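Local atomic coordinates of putative peptidyl-arginine deiminase family protein (Campylobacter jejuni subsp. jejuni serotype O:2, PDB entry 6B2W), a protein that probably hydrolyses agmatine to N-carbamoylputrescine and ammonia, a step in polyamine biosynthesis. Residues A[110-115]-A[202-207]; A[31-36]-A[84-89]; A[141-146]-A[167-172]; A[196-201]-A[233-238]. The protein carries 1 engineered substitution. All coordinates share one frame; numbering follows the deposited sequence.

Contact 1: residues A[110-115]-A[202-207]; sequences NAWGNK and DDTDHH. With AG2 (agmatine), chain C.
Trp112 and Lys115, which reach Thr204, Asp203 and Asp205, are set by a short left-handed helical turn: residues 111 to 114 all have positive phi, and Asn110 caps the turn through a weak bond to Gly113 N. Lys115 bends at its last torsion (chi4 90°), which brings NZ among three oxygens. It forms a salt bridge to Asp205 OD2 at 2.8 Å, donates to its own turn at Trp112 O at 2.8 Å, lying in that carbonyl plane, and reaches Asp203 O at 3.1 Å from well above the carbonyl plane. Asp205 OD2 also pairs with Arg169. The Trp112 indole lies under the ligand, with agmatine CB 3.4 Å above one face and toward the rim. Thr204 OG1 approaches the pyrrole side obliquely, 2.9 Å from Trp112 CD1, while Trp112 NE1 is bonded to Asp90. On another side of the agmatine chain, Asp203 brings OD2 to 3.0 Å from ligand CA; the same oxygen accepts from Asn318. His207 ND1 is 3.0 Å from agmatine NH1, and its NE2 is bonded to Glu145. The indole walls this pocket along the aliphatic chain; carboxylates and a histidine at the guanidinium are typical of the guanidino-group-modifying enzyme fold.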
# COMPACT_ATOMS: atom_id res chain seq x y z
N ASN A 110 -10.41 -8.94 -6.58
CA ASN A 110 -10.38 -10.06 -7.53
C ASN A 110 -8.96 -10.48 -7.94
O ASN A 110 -8.77 -11.10 -8.99
CB ASN A 110 -11.23 -9.74 -8.77
CG ASN A 110 -10.60 -8.70 -9.68
OD1 ASN A 110 -9.69 -7.97 -9.30
ND2 ASN A 110 -11.11 -8.62 -10.91
N ALA A 111 -7.97 -10.14 -7.10
CA ALA A 111 -6.56 -10.44 -7.37
C ALA A 111 -6.08 -9.90 -8.72
O ALA A 111 -5.59 -10.66 -9.56
CB ALA A 111 -6.29 -11.94 -7.26
N TRP A 112 -6.22 -8.59 -8.90
CA TRP A 112 -5.56 -7.86 -10.00
C TRP A 112 -5.98 -8.33 -11.40
O TRP A 112 -5.16 -8.40 -12.32
CB TRP A 112 -4.03 -7.95 -9.83
CG TRP A 112 -3.61 -7.75 -8.40
CD1 TRP A 112 -3.61 -6.58 -7.70
CD2 TRP A 112 -3.17 -8.76 -7.48
NE1 TRP A 112 -3.18 -6.79 -6.42
CE2 TRP A 112 -2.91 -8.13 -6.25
CE3 TRP A 112 -2.97 -10.14 -7.59
CZ2 TRP A 112 -2.45 -8.82 -5.13
CZ3 TRP A 112 -2.52 -10.84 -6.47
CH2 TRP A 112 -2.26 -10.18 -5.26
N GLY A 113 -7.27 -8.62 -11.54
CA GLY A 113 -7.82 -9.14 -12.79
C GLY A 113 -7.86 -10.65 -12.83
O GLY A 113 -7.53 -11.26 -13.85
N ASN A 114 -8.26 -11.26 -11.72
CA ASN A 114 -8.32 -12.73 -11.60
C ASN A 114 -7.03 -13.45 -12.03
O ASN A 114 -7.08 -14.54 -12.59
CB ASN A 114 -9.54 -13.26 -12.36
CG ASN A 114 -10.86 -12.74 -11.82
OD1 ASN A 114 -11.58 -12.02 -12.50
ND2 ASN A 114 -11.17 -13.10 -10.57
N LYS A 115 -5.88 -12.82 -11.75
CA LYS A 115 -4.58 -13.42 -12.05
C LYS A 115 -4.26 -14.57 -11.10
O LYS A 115 -3.53 -15.49 -11.45
CB LYS A 115 -3.47 -12.37 -11.97
CG LYS A 115 -3.48 -11.32 -13.07
CD LYS A 115 -2.19 -10.52 -13.07
CE LYS A 115 -2.14 -9.47 -14.17
NZ LYS A 115 -2.70 -8.16 -13.73
N ASP A 202 6.34 -5.73 -11.62
CA ASP A 202 5.02 -5.42 -11.09
C ASP A 202 3.95 -6.10 -11.94
O ASP A 202 3.83 -5.82 -13.13
CB ASP A 202 4.81 -3.90 -11.07
CG ASP A 202 3.60 -3.48 -10.28
OD1 ASP A 202 3.38 -4.00 -9.17
OD2 ASP A 202 2.87 -2.59 -10.78
N ASP A 203 3.19 -7.00 -11.32
CA ASP A 203 2.14 -7.75 -12.01
C ASP A 203 0.74 -7.24 -11.65
O ASP A 203 -0.25 -7.97 -11.80
CB ASP A 203 2.27 -9.24 -11.68
CG ASP A 203 2.13 -9.53 -10.20
OD1 ASP A 203 1.35 -8.85 -9.51
OD2 ASP A 203 2.82 -10.45 -9.73
N THR A 204 0.67 -6.00 -11.19
CA THR A 204 -0.56 -5.44 -10.66
C THR A 204 -1.15 -4.38 -11.60
O THR A 204 -2.15 -3.74 -11.28
CB THR A 204 -0.31 -4.83 -9.27
OG1 THR A 204 -1.53 -4.72 -8.54
CG2 THR A 204 0.32 -3.47 -9.39
N ASP A 205 -0.51 -4.20 -12.76
CA ASP A 205 -0.92 -3.22 -13.77
C ASP A 205 -0.64 -1.77 -13.35
O ASP A 205 -1.46 -0.89 -13.59
CB ASP A 205 -2.39 -3.41 -14.16
CG ASP A 205 -2.70 -4.84 -14.58
OD1 ASP A 205 -2.14 -5.29 -15.60
OD2 ASP A 205 -3.51 -5.51 -13.88
N HIS A 206 0.52 -1.54 -12.73
CA HIS A 206 1.09 -0.20 -12.52
C HIS A 206 0.54 0.54 -11.30
O HIS A 206 0.24 1.73 -11.37
CB HIS A 206 0.92 0.69 -13.76
CG HIS A 206 1.52 0.14 -15.02
ND1 HIS A 206 1.99 -1.15 -15.14
CD2 HIS A 206 1.72 0.72 -16.23
CE1 HIS A 206 2.46 -1.34 -16.36
NE2 HIS A 206 2.30 -0.22 -17.04
N HIS A 207 0.44 -0.16 -10.17
CA HIS A 207 -0.04 0.43 -8.92
C HIS A 207 0.71 1.70 -8.55
O HIS A 207 1.93 1.74 -8.62
CB HIS A 207 0.13 -0.54 -7.76
CG HIS A 207 -1.08 -1.35 -7.45
ND1 HIS A 207 -1.23 -2.03 -6.26
CD2 HIS A 207 -2.21 -1.58 -8.16
CE1 HIS A 207 -2.39 -2.66 -6.26
NE2 HIS A 207 -3.01 -2.40 -7.40
N AG2 C . 1.34 -12.48 -6.42
CA AG2 C . 1.54 -11.24 -7.17
CB AG2 C . 0.97 -10.03 -6.42
CG AG2 C . 1.96 -8.87 -6.41
CD AG2 C . 1.59 -7.88 -5.31
NE AG2 C . 1.21 -6.58 -5.88
CZ AG2 C . 0.87 -5.52 -5.14
NH1 AG2 C . 0.54 -4.37 -5.72
NH2 AG2 C . 0.84 -5.59 -3.81

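Contact 2: residues A[31-36]-A[84-89]; sequences SDWNPY and NDTWIR. With AG2 (agmatine), chain C.
Trp33 and Trp87 cross at about a right angle, their ring planes 46° apart, and meet obliquely through their six-membered rings, with Trp33 CZ2 3.5 Å from Trp87 CZ2. Trp33 is also turned so that its pyrrole N-H looks into the Thr86 hydroxyl: NE1 donates to Thr86 OG1 at 2.7 Å, nearly straight (160°) and close to the indole plane. Thr86 can receive it because OG1 sits between its backbone N and carbonyl carbon (chi1 57°), leaving CG2 to brush Trp33 NE1 and CD1. The hydroxyl in turn donates weakly to Asp85 OD1, which also accepts from Thr86 N at 2.8 Å. Thr86 OG1 lies 4.0 Å over the centre of one Trp87 face, and agmatine CD lies 3.7 Å over the opposite one, so the indole is sandwiched between hydroxyl and ligand. Beside the rings, Asp32 OD2 and Asp85 OD2 stand 4.6 Å apart with a water within reach of both, whose protons cannot be assigned with confidence. Agmatine N is 3.8 Å from Asp85 OD2. Two carboxylates close to the ligand's primary amine would make that end of the pocket negative and probably favour the protonated amine.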
# COMPACT_ATOMS: atom_id res chain seq x y z
N SER A 31 0.42 -20.89 0.47
CA SER A 31 0.51 -19.69 -0.35
C SER A 31 1.61 -19.86 -1.39
O SER A 31 2.36 -20.83 -1.34
CB SER A 31 0.78 -18.46 0.52
OG SER A 31 1.98 -18.60 1.25
N ASP A 32 1.72 -18.90 -2.31
CA ASP A 32 2.79 -18.89 -3.31
C ASP A 32 4.18 -18.66 -2.71
O ASP A 32 5.19 -18.73 -3.42
CB ASP A 32 2.51 -17.81 -4.37
CG ASP A 32 1.32 -18.16 -5.27
OD1 ASP A 32 0.86 -19.32 -5.24
OD2 ASP A 32 0.86 -17.27 -6.02
N TRP A 33 4.24 -18.40 -1.40
CA TRP A 33 5.51 -18.26 -0.68
C TRP A 33 6.21 -19.58 -0.36
O TRP A 33 7.31 -19.58 0.18
CB TRP A 33 5.28 -17.50 0.63
CG TRP A 33 4.87 -16.07 0.46
CD1 TRP A 33 3.65 -15.53 0.73
CD2 TRP A 33 5.69 -15.00 -0.02
NE1 TRP A 33 3.65 -14.18 0.45
CE2 TRP A 33 4.89 -13.83 -0.01
CE3 TRP A 33 7.02 -14.91 -0.45
CZ2 TRP A 33 5.38 -12.59 -0.42
CZ3 TRP A 33 7.50 -13.68 -0.86
CH2 TRP A 33 6.69 -12.53 -0.84
N ASN A 34 5.57 -20.71 -0.68
CA ASN A 34 6.05 -22.03 -0.26
C ASN A 34 7.53 -22.37 -0.55
O ASN A 34 8.22 -22.87 0.34
CB ASN A 34 5.16 -23.13 -0.85
CG ASN A 34 5.54 -24.51 -0.37
OD1 ASN A 34 6.28 -25.24 -1.05
ND2 ASN A 34 5.06 -24.88 0.81
N PRO A 35 8.01 -22.11 -1.78
CA PRO A 35 9.38 -22.50 -2.14
C PRO A 35 10.49 -21.77 -1.37
O PRO A 35 11.65 -22.19 -1.42
CB PRO A 35 9.47 -22.16 -3.64
CG PRO A 35 8.07 -21.93 -4.09
CD PRO A 35 7.33 -21.43 -2.90
N TYR A 36 10.14 -20.68 -0.69
CA TYR A 36 11.07 -19.95 0.16
C TYR A 36 10.30 -19.34 1.33
O TYR A 36 10.42 -18.15 1.63
CB TYR A 36 11.81 -18.88 -0.65
CG TYR A 36 11.01 -18.35 -1.82
CD1 TYR A 36 9.93 -17.49 -1.63
CD2 TYR A 36 11.35 -18.70 -3.13
CE1 TYR A 36 9.21 -17.00 -2.71
CE2 TYR A 36 10.63 -18.21 -4.21
CZ TYR A 36 9.56 -17.37 -4.00
OH TYR A 36 8.85 -16.89 -5.07
N ASN A 84 -5.72 -16.52 0.83
CA ASN A 84 -5.06 -16.93 -0.41
C ASN A 84 -3.61 -16.47 -0.43
O ASN A 84 -2.71 -17.24 -0.74
CB ASN A 84 -5.76 -16.35 -1.64
CG ASN A 84 -7.18 -16.87 -1.81
OD1 ASN A 84 -8.14 -16.10 -1.77
ND2 ASN A 84 -7.31 -18.18 -2.00
N ASP A 85 -3.40 -15.20 -0.08
CA ASP A 85 -2.08 -14.58 -0.14
C ASP A 85 -1.89 -13.52 0.97
O ASP A 85 -2.75 -13.36 1.84
CB ASP A 85 -1.85 -13.97 -1.53
CG ASP A 85 -0.39 -14.01 -1.96
OD1 ASP A 85 0.50 -14.21 -1.10
OD2 ASP A 85 -0.13 -13.83 -3.16
N THR A 86 -0.77 -12.80 0.90
CA THR A 86 -0.28 -11.96 1.99
C THR A 86 -0.38 -10.46 1.72
O THR A 86 0.01 -9.66 2.57
CB THR A 86 1.19 -12.30 2.25
OG1 THR A 86 1.95 -12.12 1.04
CG2 THR A 86 1.33 -13.73 2.71
N TRP A 87 -0.89 -10.08 0.55
CA TRP A 87 -0.87 -8.68 0.12
C TRP A 87 -2.12 -7.94 0.60
O TRP A 87 -3.01 -7.60 -0.18
CB TRP A 87 -0.74 -8.60 -1.41
CG TRP A 87 0.42 -9.40 -1.93
CD1 TRP A 87 0.36 -10.57 -2.63
CD2 TRP A 87 1.81 -9.09 -1.77
NE1 TRP A 87 1.63 -11.00 -2.93
CE2 TRP A 87 2.54 -10.12 -2.41
CE3 TRP A 87 2.51 -8.06 -1.14
CZ2 TRP A 87 3.93 -10.13 -2.45
CZ3 TRP A 87 3.90 -8.07 -1.18
CH2 TRP A 87 4.59 -9.10 -1.83
N ILE A 88 -2.15 -7.69 1.91
CA ILE A 88 -3.31 -7.08 2.58
C ILE A 88 -3.55 -5.61 2.21
O ILE A 88 -4.66 -5.10 2.38
CB ILE A 88 -3.21 -7.25 4.11
CG1 ILE A 88 -4.55 -6.94 4.79
CG2 ILE A 88 -2.10 -6.37 4.69
CD1 ILE A 88 -4.65 -7.46 6.21
N ARG A 89 -2.52 -4.93 1.71
CA ARG A 89 -2.69 -3.57 1.19
C ARG A 89 -3.82 -3.50 0.16
O ARG A 89 -4.52 -2.50 0.07
CB ARG A 89 -1.39 -3.09 0.55
CG ARG A 89 -1.44 -1.71 -0.10
CD ARG A 89 -1.84 -0.61 0.87
NE ARG A 89 -0.93 -0.51 2.01
CZ ARG A 89 -1.04 0.37 3.00
NH1 ARG A 89 -2.03 1.26 3.01
NH2 ARG A 89 -0.16 0.37 3.98
N AG2 C . 1.34 -12.48 -6.42
CA AG2 C . 1.54 -11.24 -7.17
CB AG2 C . 0.97 -10.03 -6.42
CG AG2 C . 1.96 -8.87 -6.41
CD AG2 C . 1.59 -7.88 -5.31
NE AG2 C . 1.21 -6.58 -5.88
CZ AG2 C . 0.87 -5.52 -5.14
NH1 AG2 C . 0.54 -4.37 -5.72
NH2 AG2 C . 0.84 -5.59 -3.81
O HOH W 1 1.49 -14.61 -4.95

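Contact 3: residues A[141-146]-A[167-172]; sequences DFILEG and ENRNSH
The chain leaving strand 138-141 turns a corner at Phe142, and the loop 167-172, without regular structure, comes closest with Arg169 CA 6.4 Å from Ile143 CA. Arg169 has an unusual backbone conformation, and beyond it the Asn170 side chain faces residues 141-146. That side chain grips the main chain of Ile143 at two points. Its ND2 donates to Ile143 O at 2.8 Å, in the carbonyl plane and on a lone pair, while OD1 takes a weak bond from Ile143 N at 3.3 Å. The same amide nitrogen lies 3.1 Å above one face of the Phe142 ring, toward its rim, with amide and ring planes 30° apart. This loop pairing lies behind the agmatine pocket of the guanidino-group-modifying fold, where Glu145 OE1 is shared between Arg169 and the pocket residue His207. Glu145, bent at chi2 (91°), meets Arg169 side-on: NH2 reaches OE1 at 2.9 Å within the guanidinium plane, but 45° above the carboxylate plane, and NE reaches OE2 at 3.1 Å on its syn side. Arg169 NH1 donates to Asn168 OD1 at 3.0 Å, also in the guanidinium plane, besides its pairing with Asp205; NH2 bonds Thr204 O as well.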
# COMPACT_ATOMS: atom_id res chain seq x y z
N ASP A 141 -19.73 -2.00 -3.66
CA ASP A 141 -19.84 -2.90 -4.81
C ASP A 141 -18.96 -2.35 -5.93
O ASP A 141 -19.46 -1.79 -6.91
CB ASP A 141 -21.31 -3.01 -5.23
CG ASP A 141 -21.62 -4.28 -6.00
OD1 ASP A 141 -20.71 -4.84 -6.64
OD2 ASP A 141 -22.79 -4.72 -5.96
N PHE A 142 -17.65 -2.52 -5.78
CA PHE A 142 -16.67 -1.90 -6.66
C PHE A 142 -15.29 -2.52 -6.46
O PHE A 142 -14.80 -2.60 -5.33
CB PHE A 142 -16.60 -0.39 -6.38
CG PHE A 142 -15.73 0.37 -7.35
CD1 PHE A 142 -16.25 0.85 -8.54
CD2 PHE A 142 -14.40 0.62 -7.05
CE1 PHE A 142 -15.46 1.56 -9.43
CE2 PHE A 142 -13.60 1.33 -7.94
CZ PHE A 142 -14.13 1.80 -9.12
N ILE A 143 -14.67 -2.96 -7.56
CA ILE A 143 -13.34 -3.58 -7.51
C ILE A 143 -12.27 -2.51 -7.31
O ILE A 143 -12.13 -1.61 -8.14
CB ILE A 143 -13.04 -4.38 -8.80
CG1 ILE A 143 -14.05 -5.53 -8.97
CG2 ILE A 143 -11.62 -4.95 -8.76
CD1 ILE A 143 -14.01 -6.21 -10.33
N LEU A 144 -11.53 -2.61 -6.21
CA LEU A 144 -10.46 -1.67 -5.91
C LEU A 144 -9.43 -2.27 -4.97
O LEU A 144 -9.78 -2.98 -4.03
CB LEU A 144 -11.04 -0.41 -5.27
CG LEU A 144 -10.06 0.75 -5.05
CD1 LEU A 144 -9.79 1.47 -6.36
CD2 LEU A 144 -10.59 1.71 -4.00
N GLU A 145 -8.16 -1.98 -5.24
CA GLU A 145 -7.06 -2.31 -4.34
C GLU A 145 -6.54 -1.04 -3.67
O GLU A 145 -6.40 -0.01 -4.33
CB GLU A 145 -5.91 -2.99 -5.08
CG GLU A 145 -6.29 -4.24 -5.86
CD GLU A 145 -6.69 -3.94 -7.29
OE1 GLU A 145 -5.97 -3.17 -7.96
OE2 GLU A 145 -7.71 -4.49 -7.76
N GLY A 146 -6.26 -1.12 -2.38
CA GLY A 146 -5.70 0.01 -1.63
C GLY A 146 -4.36 0.50 -2.13
O GLY A 146 -4.03 1.68 -2.01
N GLU A 167 -9.13 -3.21 -18.49
CA GLU A 167 -10.32 -4.01 -18.81
C GLU A 167 -10.55 -5.15 -17.81
O GLU A 167 -11.67 -5.64 -17.68
CB GLU A 167 -10.24 -4.55 -20.24
CG GLU A 167 -9.20 -5.65 -20.46
CD GLU A 167 -8.93 -5.93 -21.93
OE1 GLU A 167 -8.84 -4.97 -22.73
OE2 GLU A 167 -8.80 -7.13 -22.29
N ASN A 168 -9.49 -5.57 -17.12
CA ASN A 168 -9.60 -6.62 -16.09
C ASN A 168 -10.13 -6.14 -14.73
O ASN A 168 -10.33 -6.95 -13.82
CB ASN A 168 -8.26 -7.35 -15.92
CG ASN A 168 -7.17 -6.49 -15.29
OD1 ASN A 168 -7.39 -5.32 -14.97
ND2 ASN A 168 -5.99 -7.07 -15.10
N ARG A 169 -10.36 -4.83 -14.58
CA ARG A 169 -10.90 -4.25 -13.34
C ARG A 169 -12.40 -3.94 -13.46
O ARG A 169 -13.22 -4.86 -13.45
CB ARG A 169 -10.11 -2.99 -12.95
CG ARG A 169 -8.65 -3.22 -12.61
CD ARG A 169 -8.46 -4.33 -11.59
NE ARG A 169 -7.23 -4.12 -10.82
CZ ARG A 169 -6.00 -4.30 -11.28
NH1 ARG A 169 -5.78 -4.69 -12.53
NH2 ARG A 169 -4.96 -4.08 -10.48
N ASN A 170 -12.76 -2.66 -13.57
CA ASN A 170 -14.15 -2.23 -13.69
C ASN A 170 -14.41 -1.76 -15.11
O ASN A 170 -14.71 -0.59 -15.35
CB ASN A 170 -14.45 -1.12 -12.68
CG ASN A 170 -14.35 -1.59 -11.24
OD1 ASN A 170 -15.06 -2.51 -10.83
ND2 ASN A 170 -13.47 -0.97 -10.47
N SER A 171 -14.27 -2.70 -16.04
CA SER A 171 -14.42 -2.43 -17.48
C SER A 171 -15.76 -1.80 -17.84
O SER A 171 -15.84 -1.00 -18.78
CB SER A 171 -14.28 -3.74 -18.25
OG SER A 171 -15.05 -4.77 -17.65
N HIS A 172 -16.81 -2.15 -17.10
CA HIS A 172 -18.17 -1.68 -17.39
C HIS A 172 -18.41 -0.18 -17.15
O HIS A 172 -19.50 0.31 -17.44
CB HIS A 172 -19.20 -2.51 -16.62
CG HIS A 172 -19.17 -2.32 -15.13
ND1 HIS A 172 -18.36 -3.08 -14.30
CD2 HIS A 172 -19.85 -1.48 -14.32
CE1 HIS A 172 -18.54 -2.70 -13.05
NE2 HIS A 172 -19.45 -1.74 -13.03

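Contact 4: residues A[196-201]-A[233-238]; sequences NGFIKG and YLPLQK
Lys238, whose CB rests against Asn196, is fixed in the first turns of helix 233-244 by a main-chain bond from its N to Leu234 O of 2.9 Å, matched one residue earlier by Gln237 N to Tyr233 O. The loop 196-201 runs past this helix start and comes nearest at Gly197, whose CA is 4.8 Å from Pro235 CA. Gly197 has an extended conformation with positive phi (113°) in which a side chain would press on the carbonyl O of Asn196. Asn196 crosses Lys238 at a slant, its CG 3.6 Å from Lys238 CB; the lysine chain then runs on extended, carrying its ammonium group away from the loop. Asn196 CB also lies 3.6 Å from Pro235 O. Farther along, the Phe198 ring meets the proline obliquely: Phe198 CE1 touches Pro235 CG at 3.7 Å, a position set by a chi1 of 60° that places the ring between the backbone N and carbonyl carbon. Leu236 reaches the loop main chain with CD2, 4.0 Å from Phe198 O, and also touches Leu211. Across these two segments the fit is van der Waals packing of a proline, a phenylalanine, a leucine and aliphatic stems. A directional tie to the same helix comes farther along it, where Asn196 N donates to Glu242; the chemistry thus implies a surface joint held by shape, with polar fixation at one end.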
# COMPACT_ATOMS: atom_id res chain seq x y z
N ASN A 196 1.81 7.80 -17.43
CA ASN A 196 3.09 7.12 -17.63
C ASN A 196 3.69 6.54 -16.36
O ASN A 196 3.40 7.01 -15.25
CB ASN A 196 4.09 8.10 -18.24
CG ASN A 196 3.78 8.42 -19.69
OD1 ASN A 196 3.42 9.55 -20.02
ND2 ASN A 196 3.91 7.43 -20.56
N GLY A 197 4.53 5.53 -16.53
CA GLY A 197 5.34 4.99 -15.44
C GLY A 197 4.96 3.58 -15.04
O GLY A 197 3.78 3.23 -15.00
N PHE A 198 5.98 2.78 -14.75
CA PHE A 198 5.80 1.43 -14.22
C PHE A 198 7.08 0.94 -13.54
O PHE A 198 8.12 1.59 -13.63
CB PHE A 198 5.40 0.46 -15.33
CG PHE A 198 6.42 0.34 -16.44
CD1 PHE A 198 6.36 1.18 -17.54
CD2 PHE A 198 7.43 -0.61 -16.38
CE1 PHE A 198 7.29 1.08 -18.56
CE2 PHE A 198 8.37 -0.71 -17.39
CZ PHE A 198 8.29 0.13 -18.49
N ILE A 199 6.98 -0.19 -12.86
CA ILE A 199 8.15 -0.90 -12.33
C ILE A 199 8.10 -2.34 -12.86
O ILE A 199 7.06 -2.99 -12.80
CB ILE A 199 8.18 -0.89 -10.79
CG1 ILE A 199 8.15 0.55 -10.24
CG2 ILE A 199 9.41 -1.63 -10.27
CD1 ILE A 199 9.41 1.35 -10.49
N LYS A 200 9.24 -2.84 -13.32
CA LYS A 200 9.30 -4.05 -14.13
C LYS A 200 9.40 -5.24 -13.20
O LYS A 200 10.37 -5.36 -12.45
CB LYS A 200 10.50 -4.01 -15.08
CG LYS A 200 10.69 -5.27 -15.92
CD LYS A 200 9.64 -5.37 -17.02
CE LYS A 200 9.90 -6.59 -17.91
NZ LYS A 200 8.92 -6.69 -19.02
N GLY A 201 8.40 -6.12 -13.26
CA GLY A 201 8.20 -7.15 -12.25
C GLY A 201 6.86 -6.96 -11.57
O GLY A 201 6.29 -7.90 -11.02
N TYR A 233 13.78 4.44 -17.96
CA TYR A 233 14.20 5.84 -18.09
C TYR A 233 13.08 6.78 -18.54
O TYR A 233 12.60 7.59 -17.73
CB TYR A 233 15.41 6.00 -19.01
CG TYR A 233 15.98 7.40 -18.95
CD1 TYR A 233 16.71 7.83 -17.85
CD2 TYR A 233 15.76 8.32 -19.98
CE1 TYR A 233 17.22 9.11 -17.78
CE2 TYR A 233 16.27 9.61 -19.92
CZ TYR A 233 17.00 9.99 -18.81
OH TYR A 233 17.51 11.27 -18.72
N LEU A 234 12.66 6.70 -19.80
CA LEU A 234 11.70 7.68 -20.32
C LEU A 234 10.25 7.49 -19.83
O LEU A 234 9.50 8.46 -19.79
CB LEU A 234 11.79 7.81 -21.86
CG LEU A 234 11.32 6.73 -22.83
CD1 LEU A 234 9.80 6.68 -22.93
CD2 LEU A 234 11.91 6.99 -24.21
N PRO A 235 9.86 6.25 -19.46
CA PRO A 235 8.56 6.13 -18.78
C PRO A 235 8.48 6.94 -17.49
O PRO A 235 7.48 7.62 -17.25
CB PRO A 235 8.47 4.63 -18.48
CG PRO A 235 9.26 3.99 -19.56
CD PRO A 235 10.39 4.94 -19.85
N LEU A 236 9.52 6.88 -16.67
CA LEU A 236 9.56 7.64 -15.42
C LEU A 236 9.88 9.13 -15.64
O LEU A 236 9.50 9.96 -14.82
CB LEU A 236 10.57 7.03 -14.44
CG LEU A 236 10.28 5.59 -14.00
CD1 LEU A 236 11.42 5.06 -13.16
CD2 LEU A 236 8.97 5.48 -13.23
N GLN A 237 10.58 9.46 -16.72
CA GLN A 237 10.82 10.86 -17.09
C GLN A 237 9.52 11.55 -17.50
O GLN A 237 9.25 12.67 -17.07
CB GLN A 237 11.83 10.98 -18.23
CG GLN A 237 13.27 10.71 -17.80
CD GLN A 237 13.82 11.80 -16.90
OE1 GLN A 237 13.70 12.98 -17.20
NE2 GLN A 237 14.45 11.40 -15.80
N LYS A 238 8.72 10.88 -18.33
CA LYS A 238 7.41 11.39 -18.70
C LYS A 238 6.49 11.51 -17.48
O LYS A 238 5.72 12.47 -17.38
CB LYS A 238 6.75 10.48 -19.75
CG LYS A 238 7.37 10.59 -21.14
CD LYS A 238 6.77 9.53 -22.05
CE LYS A 238 7.40 9.54 -23.43
NZ LYS A 238 7.04 8.31 -24.19

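Contacts 1 and 2 share the agmatine: their centres lie 14 Å apart, and Trp112 CH2 touches Trp87 CD1 at 3.7 Å, so two indoles adjoin at the ligand. Contact 3, nested within the chain loop that contact 1 closes, stands behind it with centres 10 Å apart. Arg169 joins the two, through NH1 to Asp205 OD2 at 2.8 Å, and the Glu145 side chain is about 7 Å from agmatine. Contact 4 is more remote, its Phe198 side chain about 12 Å from the ligand; it reaches contact 1 through His206, whose CD2 is 3.5 Å from Gly197 O. Contacts 2 and 4 do not touch, with nearest atoms about 9 Å apart.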